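PDB 4JWO: phosphate binding protein from Planctomyces limnophilus, which probably binds phosphate ions for a system that transports them across the cytoplasmic membrane. Local coordinates for residues Ala244-Ala247 and Glu248-Lys252; Asp66-Ser69 and Thr70-Pro73. One frame throughout, in Å; residues are numbered along the deposited sequence.

Interaction 1. Residues Ala244-Ala247 and Glu248-Lys252. With SO4 (sulfate ion), chain D.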
loop_
_atom_site.group_PDB
_atom_site.type_symbol
_atom_site.label_atom_id
_atom_site.label_comp_id
_atom_site.label_asym_id
_atom_site.label_seq_id
_atom_site.Cartn_x
_atom_site.Cartn_y
_atom_site.Cartn_z
ATOM N N ALA A 244 9.831 -0.426 5.150
ATOM C CA ALA A 244 10.982 -1.330 5.163
ATOM C C ALA A 244 12.273 -0.560 4.979
ATOM O O ALA A 244 13.286 -0.881 5.595
ATOM C CB ALA A 244 10.841 -2.413 4.091
ATOM N N TYR A 245 12.236 0.477 4.148
ATOM C CA TYR A 245 13.434 1.268 3.908
ATOM C C TYR A 245 13.758 2.202 5.075
ATOM O O TYR A 245 14.914 2.525 5.305
ATOM C CB TYR A 245 13.324 2.014 2.563
ATOM C CG TYR A 245 13.513 1.096 1.369
ATOM C CD1 TYR A 245 14.787 0.785 0.911
ATOM C CD2 TYR A 245 12.423 0.538 0.704
ATOM C CE1 TYR A 245 14.979 -0.058 -0.178
ATOM C CE2 TYR A 245 12.608 -0.305 -0.393
ATOM C CZ TYR A 245 13.890 -0.598 -0.823
ATOM O OH TYR A 245 14.095 -1.431 -1.905
ATOM N N PHE A 246 12.751 2.610 5.843
ATOM C CA PHE A 246 13.053 3.306 7.087
ATOM C C PHE A 246 13.670 2.345 8.100
ATOM O O PHE A 246 14.706 2.647 8.709
ATOM C CB PHE A 246 11.818 3.971 7.721
ATOM C CG PHE A 246 12.041 4.355 9.163
ATOM C CD1 PHE A 246 12.850 5.442 9.493
ATOM C CD2 PHE A 246 11.498 3.593 10.195
ATOM C CE1 PHE A 246 13.095 5.771 10.821
ATOM C CE2 PHE A 246 11.749 3.920 11.523
ATOM C CZ PHE A 246 12.539 5.007 11.835
ATOM N N ALA A 247 13.025 1.195 8.284
ATOM C CA ALA A 247 13.392 0.279 9.360
ATOM C C ALA A 247 14.842 -0.149 9.266
ATOM O O ALA A 247 15.542 -0.252 10.276
ATOM C CB ALA A 247 12.474 -0.944 9.362
ATOM N N GLU A 248 15.317 -0.364 8.048
ATOM C CA GLU A 248 16.669 -0.882 7.884
ATOM C C GLU A 248 17.705 0.233 7.945
ATOM O O GLU A 248 18.908 -0.030 7.971
ATOM C CB GLU A 248 16.788 -1.636 6.569
ATOM C CG GLU A 248 16.671 -0.736 5.383
ATOM C CD GLU A 248 16.668 -1.486 4.070
ATOM O OE1 GLU A 248 17.082 -0.888 3.054
ATOM O OE2 GLU A 248 16.241 -2.660 4.050
ATOM N N ASN A 249 17.230 1.475 7.981
ATOM C CA ASN A 249 18.104 2.636 8.083
ATOM C C ASN A 249 17.769 3.503 9.293
ATOM O O ASN A 249 18.066 4.694 9.309
ATOM C CB ASN A 249 18.001 3.473 6.809
ATOM C CG ASN A 249 18.585 2.769 5.606
ATOM O OD1 ASN A 249 19.802 2.591 5.509
ATOM N ND2 ASN A 249 17.724 2.370 4.674
ATOM N N ALA A 250 17.161 2.899 10.314
ATOM C CA ALA A 250 16.598 3.663 11.430
ATOM C C ALA A 250 17.617 4.498 12.206
ATOM O O ALA A 250 17.276 5.543 12.758
ATOM C CB ALA A 250 15.824 2.741 12.375
ATOM N N SER A 251 18.870 4.049 12.248
ATOM C CA SER A 251 19.908 4.780 12.968
ATOM C C SER A 251 20.356 6.057 12.250
ATOM O O SER A 251 21.082 6.869 12.823
ATOM C CB SER A 251 21.113 3.874 13.213
ATOM O OG SER A 251 21.846 3.702 12.014
ATOM N N LYS A 252 19.923 6.235 11.002
ATOM C CA LYS A 252 20.359 7.371 10.185
ATOM C C LYS A 252 19.219 8.304 9.792
ATOM O O LYS A 252 19.449 9.352 9.192
ATOM C CB LYS A 252 21.052 6.868 8.914
ATOM C CG LYS A 252 22.237 5.953 9.184
ATOM C CD LYS A 252 22.863 5.442 7.891
ATOM C CE LYS A 252 21.847 4.731 7.022
ATOM N NZ LYS A 252 21.497 5.537 5.828
HETATM S S SO4 D . 16.896 -3.571 -1.723
HETATM O O1 SO4 D . 18.235 -4.037 -2.103
HETATM O O2 SO4 D . 16.703 -3.774 -0.289
HETATM O O3 SO4 D . 16.758 -2.137 -2.003
HETATM O O4 SO4 D . 15.918 -4.340 -2.496
#
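Asn249 folds its amide back onto the backbone of Tyr245, four residues earlier, and this is the tight part of the contact. Its ND2 lies 2.9 Å from Tyr245 O and meets it almost straight on, with an N-H...O angle of 167°. The donor lies in the carbonyl plane and the acceptor close to the plane of the amide, which should limit the rotation of the amide group. Next to it, the backbone N of Asn249 donates to Phe246 O at 2.9 Å, standing above the plane of that carbonyl. Glu248 N reaches Ala244 O at 3.2 Å, so three successive carbonyls of helix 243-247 each receive an N-H from the segment that follows. The chain turns off the helix here through a type I beta turn from Ala247 to Ala250, on its way to strand 254-259. The turn sets the methyl of Ala250 over one face of the Phe246 ring, with Ala250 CB 4.0 Å from Phe246 CZ; Phe246 also packs on Thr145 and Val147 of strand 134-148. The other flank is looser. Glu248 is exposed, with CG between the backbone N and the carbonyl carbon (chi1 68°), which lets the extended chain run beside Tyr245 in the same direction. Glu248 OE1 comes within 3.6 Å of Tyr245 CD1, obliquely to the ring, and the carboxylate and ring planes are 66° apart. Lys320 serves both side chains, through a cation-pi contact with Tyr245 and a long, weak ion pair with Glu248. At the end of the tyrosine, Tyr245 OH donates a 2.8 Å hydrogen bond to sulfate O3. This O3 lies at the edge of the ring, near its plane, and the sulfate, probably from the crystallisation liquor, is also hydrogen-bonded to Lys320.

Interaction 2. Residues Asp66-Ser69 and Thr70-Pro73. With SO4 (sulfate ion), chain B.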
loop_
_atom_site.group_PDB
_atom_site.type_symbol
_atom_site.label_atom_id
_atom_site.label_comp_id
_atom_site.label_asym_id
_atom_site.label_seq_id
_atom_site.Cartn_x
_atom_site.Cartn_y
_atom_site.Cartn_z
ATOM N N ASP A 66 -6.339 -8.152 -11.694
ATOM C CA ASP A 66 -6.282 -6.716 -11.930
ATOM C C ASP A 66 -6.275 -6.061 -10.567
ATOM O O ASP A 66 -6.208 -6.755 -9.556
ATOM C CB ASP A 66 -7.499 -6.268 -12.751
ATOM C CG ASP A 66 -7.269 -4.955 -13.477
ATOM O OD1 ASP A 66 -6.426 -4.160 -13.019
ATOM O OD2 ASP A 66 -7.941 -4.719 -14.504
ATOM N N GLY A 67 -6.332 -4.736 -10.528
ATOM C CA GLY A 67 -6.472 -4.047 -9.264
ATOM C C GLY A 67 -5.464 -2.945 -9.018
ATOM O O GLY A 67 -4.916 -2.352 -9.953
ATOM N N SER A 68 -5.242 -2.702 -7.729
ATOM C CA SER A 68 -4.414 -1.636 -7.174
ATOM C C SER A 68 -2.956 -1.665 -7.633
ATOM O O SER A 68 -2.363 -2.733 -7.782
ATOM C CB SER A 68 -4.448 -1.782 -5.647
ATOM O OG SER A 68 -3.581 -0.886 -4.995
ATOM N N SER A 69 -2.370 -0.488 -7.844
ATOM C CA SER A 69 -0.932 -0.404 -8.053
ATOM C C SER A 69 -0.176 -0.900 -6.820
ATOM O O SER A 69 0.965 -1.357 -6.935
ATOM C CB SER A 69 -0.516 1.029 -8.385
ATOM O OG SER A 69 -0.735 1.862 -7.251
ATOM N N THR A 70 -0.781 -0.809 -5.632
ATOM C CA THR A 70 -0.087 -1.288 -4.447
ATOM C C THR A 70 -0.182 -2.793 -4.230
ATOM O O THR A 70 0.666 -3.383 -3.572
ATOM C CB THR A 70 -0.472 -0.509 -3.157
ATOM O OG1 THR A 70 -1.877 -0.616 -2.926
ATOM C CG2 THR A 70 -0.114 0.953 -3.310
ATOM N N VAL A 71 -1.214 -3.421 -4.786
ATOM C CA VAL A 71 -1.319 -4.870 -4.700
ATOM C C VAL A 71 -0.583 -5.519 -5.879
ATOM O O VAL A 71 -0.106 -6.648 -5.763
ATOM C CB VAL A 71 -2.785 -5.332 -4.593
ATOM C CG1 VAL A 71 -2.876 -6.857 -4.445
ATOM C CG2 VAL A 71 -3.463 -4.628 -3.408
ATOM N N PHE A 72 -0.441 -4.775 -6.981
ATOM C CA PHE A 72 0.290 -5.238 -8.175
ATOM C C PHE A 72 1.616 -5.972 -7.887
ATOM O O PHE A 72 1.839 -7.049 -8.437
ATOM C CB PHE A 72 0.526 -4.068 -9.157
ATOM C CG PHE A 72 1.067 -4.478 -10.509
ATOM C CD1 PHE A 72 0.221 -4.947 -11.495
ATOM C CD2 PHE A 72 2.410 -4.331 -10.810
ATOM C CE1 PHE A 72 0.709 -5.299 -12.754
ATOM C CE2 PHE A 72 2.906 -4.680 -12.066
ATOM C CZ PHE A 72 2.050 -5.170 -13.034
ATOM N N PRO A 73 2.490 -5.414 -7.016
ATOM C CA PRO A 73 3.766 -6.118 -6.811
ATOM C C PRO A 73 3.590 -7.484 -6.160
ATOM O O PRO A 73 4.361 -8.402 -6.448
ATOM C CB PRO A 73 4.554 -5.182 -5.879
ATOM C CG PRO A 73 3.905 -3.849 -6.030
ATOM C CD PRO A 73 2.454 -4.128 -6.300
HETATM S S SO4 B . -5.190 2.395 -5.921
HETATM O O1 SO4 B . -4.322 3.461 -5.435
HETATM O O2 SO4 B . -5.454 1.417 -4.874
HETATM O O3 SO4 B . -6.453 2.987 -6.327
HETATM O O4 SO4 B . -4.524 1.726 -7.044
#
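Ser68 turns its hydroxyl onto Thr70 at the bend that leads from strand 61-67 into helix 72-85 of a beta-alpha-beta unit (strand 61-67, helix 72-85, strand 89-93) in this periplasmic-binding-protein fold. Its CB packs against Val71, 3.8 Å from the CG2 methyl, and on another side lies 3.4 Å from O2 of a bound sulfate. From CB the chain continues with OG anti to the backbone N (chi1 174°), which swings the oxygen forward over the bend. There Ser68 OG accepts a 2.9 Å hydrogen bond from Thr70 N, lies 2.7 Å from Thr70 OG1, and takes a weak, long hydrogen bond from Val71 N. An alanine in place of Ser68 would probably cost Thr70 N its acceptor and leave the Thr70 hydroxyl without this close neighbour. The backbone of Ser68 binds forward as well: its O takes a 2.9 Å hydrogen bond from Phe72 N and a weak one from Val71 N, tying the bend to the start of the chain that runs on as helix 72-85. Ser69 takes part too: its OG is hydrogen-bonded to Asp201, and its backbone N gives a hydrogen bond to sulfate O4. Thr98 and Ser116 also bind this sulfate by their hydroxyls. The ion probably came from the crystallisation liquor, but its setting is consistent with the phosphate site of a PstS protein. On the far side of Ser69, its carbonyl O faces the Pro73 ring, with Pro73 CD 3.2 Å from Ser69 O.

In the fold
Interaction 1 is a surface contact about 18 Å, centre to centre, from the middle of the chain, whereas interaction 2 is partly buried and about 9 Å from it; their centres lie 25 Å apart and they do not touch. Each is a local bend next to a helix, but in opposite order: interaction 2 leads from a strand into helix 72-85, and interaction 1 leads away from helix 243-247. Both use backbone N-H groups; interaction 2 adds small hydroxyls, interaction 1 a side-chain amide and two aromatic rings. Both border a sulfate, yet backbone and hydroxyl groups grip the inner one, and a tyrosine and a lysine the outer.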